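Local coordinates for protein alkylhalidase CmlS (Streptomyces venezuelae, PDB 3I3L) that probably acts as a flavin-dependent halogenase in chloramphenicol biosynthesis, holding an FAD that can be bound covalently through an aspartate, at residues A[332-337]-A[361-366]; A[513-518]-A[551-556]. All coordinates share one frame; numbering follows the deposited sequence.

Contact 1: A[332-337]-A[361-366]; sequences SQSAVS and RTYREA
Y363 extends from helix 352-382 until the phenol end of its ring lies against S334 on helix 327-347, and this meeting of one long side chain with one very short one bridges the two helices; within 332-337 and 361-366 the closest CA atoms are those of S334 and Y363, 7.3 Å apart. S334 CB comes obliquely to the CE1-CZ bond of the ring, 3.2 Å from Y363 CE1 and 3.5 Å from Y363 CZ. S334 OG is 3.3 Å from Y363 OH, yet the main bond of the serine hydroxyl goes back along its own helix, to L330 O. That direction follows from chi1 of 68°, which sets OG between the backbone N and the carbonyl carbon. G314 N also hydrogen-bonds to S334 OG and, weakly, to Y363 OH, so one glycine amide serves both sides of the pair. The ring itself is stacked with F305.

Beside this centre the contact is looser. The amide of Q333 reaches across to the methyl of A366, with Q333 NE2 4.4 Å from A366 CB. S337 OG turns back to Q333 O, 3.0 Å away, approaching from the opposite face of that carbonyl to S337 N.

The side chain of Y363 is about 7 Å from the bound FAD, and that of S334 about 5 Å from the side chain of A34, an FAD-binding residue; the pairing is thus helix-helix packing just behind the cofactor pocket of the FAD-binding domain.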
ATOM      1  N   SER A 332       7.120   0.376   5.086  1.00 22.34           N
ATOM      2  CA  SER A 332       7.889   1.639   5.248  1.00 23.28           C
ATOM      3  C   SER A 332       7.042   2.679   5.886  1.00 22.86           C
ATOM      4  O   SER A 332       7.480   3.376   6.815  1.00 26.80           O
ATOM      5  CB  SER A 332       8.348   2.137   3.877  1.00 22.20           C
ATOM      6  OG  SER A 332       9.295   1.195   3.364  1.00 25.29           O
ATOM      7  N   GLN A 333       5.830   2.815   5.409  1.00 21.25           N
ATOM      8  CA  GLN A 333       4.920   3.834   5.907  1.00 23.18           C
ATOM      9  C   GLN A 333       4.537   3.588   7.326  1.00 21.37           C
ATOM     10  O   GLN A 333       4.484   4.528   8.121  1.00 23.06           O
ATOM     11  CB  GLN A 333       3.696   3.898   5.006  1.00 24.91           C
ATOM     12  CG  GLN A 333       2.412   4.500   5.583  1.00 33.61           C
ATOM     13  CD  GLN A 333       1.177   4.282   4.633  1.00 49.07           C
ATOM     14  OE1 GLN A 333       1.318   4.464   3.389  1.00 51.28           O
ATOM     15  NE2 GLN A 333      -0.039   3.911   5.217  1.00 48.02           N
ATOM     16  N   SER A 334       4.256   2.336   7.683  1.00 20.90           N
ATOM     17  CA  SER A 334       3.827   2.049   9.046  1.00 18.48           C
ATOM     18  C   SER A 334       5.035   2.206   9.958  1.00 17.39           C
ATOM     19  O   SER A 334       4.890   2.580  11.105  1.00 19.74           O
ATOM     20  CB  SER A 334       3.191   0.635   9.182  1.00 17.78           C
ATOM     21  OG  SER A 334       4.121  -0.453   8.993  1.00 16.90           O
ATOM     22  N   ALA A 335       6.227   1.887   9.444  1.00 17.97           N
ATOM     23  CA  ALA A 335       7.458   1.987  10.245  1.00 20.34           C
ATOM     24  C   ALA A 335       7.694   3.435  10.611  1.00 22.21           C
ATOM     25  O   ALA A 335       7.936   3.752  11.781  1.00 23.97           O
ATOM     26  CB  ALA A 335       8.696   1.411   9.441  1.00 20.41           C
ATOM     27  N   VAL A 336       7.542   4.331   9.631  1.00 21.44           N
ATOM     28  CA  VAL A 336       7.652   5.770   9.877  1.00 22.08           C
ATOM     29  C   VAL A 336       6.592   6.216  10.842  1.00 23.28           C
ATOM     30  O   VAL A 336       6.885   7.031  11.754  1.00 24.38           O
ATOM     31  CB  VAL A 336       7.545   6.584   8.566  1.00 24.19           C
ATOM     32  CG1 VAL A 336       7.194   8.039   8.856  1.00 26.86           C
ATOM     33  CG2 VAL A 336       8.883   6.503   7.767  1.00 20.72           C
ATOM     34  N   SER A 337       5.378   5.706  10.698  1.00 21.68           N
ATOM     35  CA  SER A 337       4.281   6.126  11.617  1.00 20.14           C
ATOM     36  C   SER A 337       4.480   5.628  13.024  1.00 19.24           C
ATOM     37  O   SER A 337       4.115   6.294  13.999  1.00 20.50           O
ATOM     38  CB  SER A 337       2.915   5.623  11.111  1.00 21.07           C
ATOM     39  OG  SER A 337       2.639   6.206   9.862  1.00 26.66           O
ATOM     40  N   ARG A 361      -6.365   3.132  13.601  1.00 26.58           N
ATOM     41  CA  ARG A 361      -7.301   3.600  12.576  1.00 28.66           C
ATOM     42  C   ARG A 361      -6.620   3.746  11.224  1.00 28.69           C
ATOM     43  O   ARG A 361      -7.133   3.288  10.202  1.00 30.76           O
ATOM     44  CB  ARG A 361      -7.887   4.931  12.982  1.00 28.78           C
ATOM     45  CG  ARG A 361      -8.683   5.585  11.896  1.00 38.63           C
ATOM     46  CD  ARG A 361      -9.229   6.943  12.411  1.00 48.76           C
ATOM     47  NE  ARG A 361     -10.345   7.386  11.581  1.00 54.60           N
ATOM     48  CZ  ARG A 361     -10.315   8.440  10.779  1.00 57.40           C
ATOM     49  NH1 ARG A 361      -9.196   9.147  10.687  1.00 59.45           N
ATOM     50  NH2 ARG A 361     -11.410   8.781  10.070  1.00 56.36           N
ATOM     51  N   THR A 362      -5.456   4.352  11.220  1.00 26.41           N
ATOM     52  CA  THR A 362      -4.781   4.662   9.989  1.00 28.59           C
ATOM     53  C   THR A 362      -4.370   3.395   9.280  1.00 27.09           C
ATOM     54  O   THR A 362      -4.528   3.294   8.056  1.00 27.16           O
ATOM     55  CB  THR A 362      -3.541   5.628  10.237  1.00 30.17           C
ATOM     56  OG1 THR A 362      -4.047   6.949  10.489  1.00 37.72           O
ATOM     57  CG2 THR A 362      -2.717   5.767   9.026  1.00 31.71           C
ATOM     58  N   TYR A 363      -3.814   2.431  10.008  1.00 24.58           N
ATOM     59  CA  TYR A 363      -3.368   1.163   9.358  1.00 24.41           C
ATOM     60  C   TYR A 363      -4.570   0.364   8.876  1.00 24.35           C
ATOM     61  O   TYR A 363      -4.528  -0.250   7.809  1.00 24.11           O
ATOM     62  CB  TYR A 363      -2.535   0.290  10.322  1.00 22.26           C
ATOM     63  CG  TYR A 363      -1.350  -0.422   9.691  1.00 21.58           C
ATOM     64  CD1 TYR A 363      -0.238  -0.786  10.464  1.00 20.22           C
ATOM     65  CD2 TYR A 363      -1.367  -0.776   8.359  1.00 20.30           C
ATOM     66  CE1 TYR A 363       0.847  -1.499   9.893  1.00 16.77           C
ATOM     67  CE2 TYR A 363      -0.341  -1.487   7.789  1.00 20.27           C
ATOM     68  CZ  TYR A 363       0.759  -1.853   8.553  1.00 23.80           C
ATOM     69  OH  TYR A 363       1.801  -2.502   7.918  1.00 21.15           O
ATOM     70  N   ARG A 364      -5.630   0.345   9.686  1.00 25.55           N
ATOM     71  CA  ARG A 364      -6.806  -0.437   9.390  1.00 26.63           C
ATOM     72  C   ARG A 364      -7.446   0.065   8.126  1.00 28.39           C
ATOM     73  O   ARG A 364      -7.810  -0.733   7.252  1.00 27.77           O
ATOM     74  CB  ARG A 364      -7.824  -0.406  10.556  1.00 28.85           C
ATOM     75  CG  ARG A 364      -9.011  -1.383  10.346  1.00 36.33           C
ATOM     76  CD  ARG A 364      -9.917  -1.533  11.580  1.00 42.54           C
ATOM     77  NE  ARG A 364      -9.157  -2.001  12.770  1.00 51.59           N
ATOM     78  CZ  ARG A 364      -8.828  -1.218  13.813  1.00 51.30           C
ATOM     79  NH1 ARG A 364      -9.196   0.083  13.798  1.00 53.38           N
ATOM     80  NH2 ARG A 364      -8.158  -1.721  14.882  1.00 45.11           N
ATOM     81  N   GLU A 365      -7.562   1.387   8.026  1.00 27.99           N
ATOM     82  CA  GLU A 365      -8.201   2.010   6.896  1.00 31.34           C
ATOM     83  C   GLU A 365      -7.399   1.764   5.618  1.00 31.17           C
ATOM     84  O   GLU A 365      -8.004   1.542   4.579  1.00 32.31           O
ATOM     85  CB  GLU A 365      -8.351   3.515   7.109  1.00 31.27           C
ATOM     86  CG  GLU A 365      -9.374   3.819   8.227  1.00 40.71           C
ATOM     87  CD  GLU A 365      -9.743   5.299   8.349  1.00 45.32           C
ATOM     88  OE1 GLU A 365      -9.003   6.157   7.781  1.00 44.87           O
ATOM     89  OE2 GLU A 365     -10.780   5.562   9.011  1.00 43.31           O
ATOM     90  N   ALA A 366      -6.061   1.797   5.694  1.00 28.28           N
ATOM     91  CA  ALA A 366      -5.218   1.461   4.505  1.00 28.53           C
ATOM     92  C   ALA A 366      -5.477   0.025   4.048  1.00 29.33           C
ATOM     93  O   ALA A 366      -5.665  -0.241   2.839  1.00 30.16           O
ATOM     94  CB  ALA A 366      -3.803   1.665   4.792  1.00 26.95           C
TER

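Contact 2: A[513-518]-A[551-556]; sequences AQYPMD and STQIVV
A mainly apolar contact between a loop and a helix, made without a hydrogen bond across it, joins residues 513-518 to the first turns of helix 551-560 in the C-terminal part of the chain, well away from the flavin. Y515 and I554 form its middle, with their CA atoms 7.3 Å apart. I554 CG1 stands over one face of the Y515 ring, 4.1 Å from Y515 CG and displaced toward the rim. Y515 CG and I554 CG1 both stand anti to the carbonyl carbon of their own residue (chi1 -61° and -71°). The far end of I554 meets a second loop side chain, for I554 CD1 is 4.4 Å from M517 SD.

The loop leads from strand 511-512 into helix 519-531, and D518 is the N-cap of that helix: OD1 accepts a hydrogen bond from A521 N, while OD2 forms a salt bridge with R547, just ahead of helix 551-560. Strand, loop and helix all belong to the region assigned to the CmlS C-terminal domain, where M517 is also tied by backbone hydrogen bonds to E502.

At the outer margin the phenol of Y515 crosses the stem of Q553 at a slant. Y515 OH is 3.3 Å from Q553 CB and 3.8 Å from Q553 CG, an approach oblique to the ring. The glutamine chain then bends at chi2 (74°), carrying its amide away from the loop, whereas M517 on the inner side packs against L485 of strand 483-491.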
ATOM      1  N   ALA A 513      -9.963  13.661   7.067  1.00 48.55           N
ATOM      2  CA  ALA A 513      -8.718  13.910   7.800  1.00 51.46           C
ATOM      3  C   ALA A 513      -7.557  14.395   6.924  1.00 52.71           C
ATOM      4  O   ALA A 513      -6.543  14.842   7.446  1.00 53.07           O
ATOM      5  CB  ALA A 513      -8.291  12.652   8.577  1.00 51.50           C
ATOM      6  N   GLN A 514      -7.733  14.342   5.598  1.00 54.15           N
ATOM      7  CA  GLN A 514      -6.650  14.668   4.649  1.00 54.70           C
ATOM      8  C   GLN A 514      -6.260  16.141   4.570  1.00 54.70           C
ATOM      9  O   GLN A 514      -5.226  16.442   3.984  1.00 55.74           O
ATOM     10  CB  GLN A 514      -6.965  14.133   3.250  1.00 54.54           C
ATOM     11  CG  GLN A 514      -7.346  12.654   3.219  1.00 54.67           C
ATOM     12  CD  GLN A 514      -8.809  12.390   3.568  1.00 55.88           C
ATOM     13  OE1 GLN A 514      -9.499  13.259   4.083  1.00 55.39           O
ATOM     14  NE2 GLN A 514      -9.279  11.173   3.295  1.00 56.01           N
ATOM     15  N   TYR A 515      -7.065  17.050   5.142  1.00 55.03           N
ATOM     16  CA  TYR A 515      -6.765  18.491   5.115  1.00 55.24           C
ATOM     17  C   TYR A 515      -6.965  19.198   6.460  1.00 56.14           C
ATOM     18  O   TYR A 515      -7.928  18.957   7.143  1.00 56.85           O
ATOM     19  CB  TYR A 515      -7.527  19.216   3.986  1.00 54.62           C
ATOM     20  CG  TYR A 515      -7.163  18.710   2.622  1.00 53.56           C
ATOM     21  CD1 TYR A 515      -6.014  19.170   1.968  1.00 54.94           C
ATOM     22  CD2 TYR A 515      -7.911  17.699   2.015  1.00 52.90           C
ATOM     23  CE1 TYR A 515      -5.627  18.650   0.707  1.00 55.86           C
ATOM     24  CE2 TYR A 515      -7.544  17.174   0.766  1.00 54.90           C
ATOM     25  CZ  TYR A 515      -6.401  17.647   0.126  1.00 56.22           C
ATOM     26  OH  TYR A 515      -6.077  17.133  -1.101  1.00 55.33           O
ATOM     27  N   PRO A 516      -6.043  20.092   6.826  1.00 57.44           N
ATOM     28  CA  PRO A 516      -6.124  20.851   8.070  1.00 57.98           C
ATOM     29  C   PRO A 516      -7.036  22.044   7.893  1.00 57.82           C
ATOM     30  O   PRO A 516      -6.872  22.806   6.941  1.00 58.72           O
ATOM     31  CB  PRO A 516      -4.678  21.354   8.285  1.00 57.80           C
ATOM     32  CG  PRO A 516      -3.919  20.980   7.028  1.00 59.12           C
ATOM     33  CD  PRO A 516      -4.926  20.564   5.992  1.00 57.65           C
ATOM     34  N   MET A 517      -7.982  22.221   8.804  1.00 57.41           N
ATOM     35  CA  MET A 517      -8.878  23.341   8.720  1.00 56.83           C
ATOM     36  C   MET A 517      -8.871  24.152  10.028  1.00 57.35           C
ATOM     37  O   MET A 517      -8.360  23.703  11.038  1.00 57.28           O
ATOM     38  CB  MET A 517     -10.274  22.847   8.295  1.00 56.16           C
ATOM     39  CG  MET A 517     -10.286  21.958   7.028  1.00 53.53           C
ATOM     40  SD  MET A 517     -10.501  22.781   5.411  1.00 44.43           S
ATOM     41  CE  MET A 517      -9.913  24.315   5.891  1.00 49.32           C
ATOM     42  N   ASP A 518      -9.414  25.362   9.994  1.00 58.85           N
ATOM     43  CA  ASP A 518      -9.512  26.215  11.194  1.00 59.81           C
ATOM     44  C   ASP A 518     -10.967  26.627  11.444  1.00 59.09           C
ATOM     45  O   ASP A 518     -11.860  26.244  10.669  1.00 59.33           O
ATOM     46  CB  ASP A 518      -8.614  27.454  11.050  1.00 60.80           C
ATOM     47  CG  ASP A 518      -8.608  28.012   9.629  1.00 64.79           C
ATOM     48  OD1 ASP A 518      -9.648  28.555   9.186  1.00 66.51           O
ATOM     49  OD2 ASP A 518      -7.559  27.893   8.945  1.00 69.06           O
ATOM     50  N   SER A 551      -9.357  23.698  -3.124  1.00 51.29           N
ATOM     51  CA  SER A 551     -10.808  23.617  -3.144  1.00 50.04           C
ATOM     52  C   SER A 551     -11.420  22.428  -3.890  1.00 49.35           C
ATOM     53  O   SER A 551     -12.335  21.775  -3.356  1.00 49.41           O
ATOM     54  CB  SER A 551     -11.406  24.956  -3.570  1.00 50.72           C
ATOM     55  OG  SER A 551     -11.154  25.214  -4.927  1.00 52.19           O
ATOM     56  N   THR A 552     -10.912  22.075  -5.066  1.00 47.15           N
ATOM     57  CA  THR A 552     -11.472  20.935  -5.769  1.00 46.37           C
ATOM     58  C   THR A 552     -11.242  19.617  -5.007  1.00 46.80           C
ATOM     59  O   THR A 552     -12.101  18.701  -4.985  1.00 43.64           O
ATOM     60  CB  THR A 552     -10.921  20.825  -7.169  1.00 46.43           C
ATOM     61  OG1 THR A 552     -11.308  21.992  -7.907  1.00 51.00           O
ATOM     62  CG2 THR A 552     -11.451  19.604  -7.857  1.00 42.78           C
ATOM     63  N   GLN A 553     -10.069  19.516  -4.392  1.00 47.58           N
ATOM     64  CA  GLN A 553      -9.686  18.299  -3.674  1.00 47.63           C
ATOM     65  C   GLN A 553     -10.505  18.250  -2.382  1.00 45.41           C
ATOM     66  O   GLN A 553     -11.009  17.213  -1.996  1.00 45.63           O
ATOM     67  CB  GLN A 553      -8.177  18.310  -3.363  1.00 48.81           C
ATOM     68  CG  GLN A 553      -7.247  18.179  -4.570  1.00 53.49           C
ATOM     69  CD  GLN A 553      -7.157  19.470  -5.420  1.00 60.46           C
ATOM     70  OE1 GLN A 553      -7.885  20.469  -5.205  1.00 61.69           O
ATOM     71  NE2 GLN A 553      -6.266  19.439  -6.406  1.00 63.56           N
ATOM     72  N   ILE A 554     -10.657  19.404  -1.755  1.00 43.36           N
ATOM     73  CA  ILE A 554     -11.385  19.511  -0.508  1.00 42.11           C
ATOM     74  C   ILE A 554     -12.845  19.055  -0.683  1.00 41.20           C
ATOM     75  O   ILE A 554     -13.328  18.235   0.081  1.00 40.40           O
ATOM     76  CB  ILE A 554     -11.261  20.930   0.090  1.00 42.43           C
ATOM     77  CG1 ILE A 554      -9.842  21.146   0.614  1.00 42.61           C
ATOM     78  CG2 ILE A 554     -12.241  21.136   1.228  1.00 40.45           C
ATOM     79  CD1 ILE A 554      -9.569  22.514   1.160  1.00 44.12           C
ATOM     80  N   VAL A 555     -13.531  19.519  -1.728  1.00 40.06           N
ATOM     81  CA  VAL A 555     -14.901  19.094  -1.871  1.00 38.87           C
ATOM     82  C   VAL A 555     -15.018  17.650  -2.336  1.00 39.35           C
ATOM     83  O   VAL A 555     -15.944  16.944  -1.915  1.00 37.49           O
ATOM     84  CB  VAL A 555     -15.900  20.103  -2.643  1.00 38.57           C
ATOM     85  CG1 VAL A 555     -15.296  21.469  -2.930  1.00 36.03           C
ATOM     86  CG2 VAL A 555     -16.476  19.457  -3.838  1.00 34.01           C
ATOM     87  N   VAL A 556     -14.107  17.196  -3.192  1.00 40.35           N
ATOM     88  CA  VAL A 556     -14.153  15.774  -3.585  1.00 41.87           C
ATOM     89  C   VAL A 556     -13.953  14.848  -2.367  1.00 42.37           C
ATOM     90  O   VAL A 556     -14.647  13.828  -2.194  1.00 42.16           O
ATOM     91  CB  VAL A 556     -13.155  15.422  -4.752  1.00 42.73           C
ATOM     92  CG1 VAL A 556     -13.056  13.927  -4.951  1.00 41.62           C
ATOM     93  CG2 VAL A 556     -13.611  16.082  -6.069  1.00 42.22           C
TER

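How the contacts relate
Followed from the N terminus, the chain reaches contact 1 first: helix 327-347 turns after a few residues into helix 352-382, and the pairing of 332-337 with 361-366 closes this largely helical hairpin within the FAD-binding domain. Contact 2 opens much later, where 513-518 leads into helices 519-531 and 535-543, and closes when helix 551-560 returns to the loop. The two closures therefore stand in series, neither nested nor crossed. Their centres lie about 21 Å apart, but the FAD-binding and C-terminal regions meet through residues of both contacts: R361 NH1 packs 4.2 Å from A513 CB, and a salt bridge from R361 to D511 joins the second helix of contact 1 to strand 511-512.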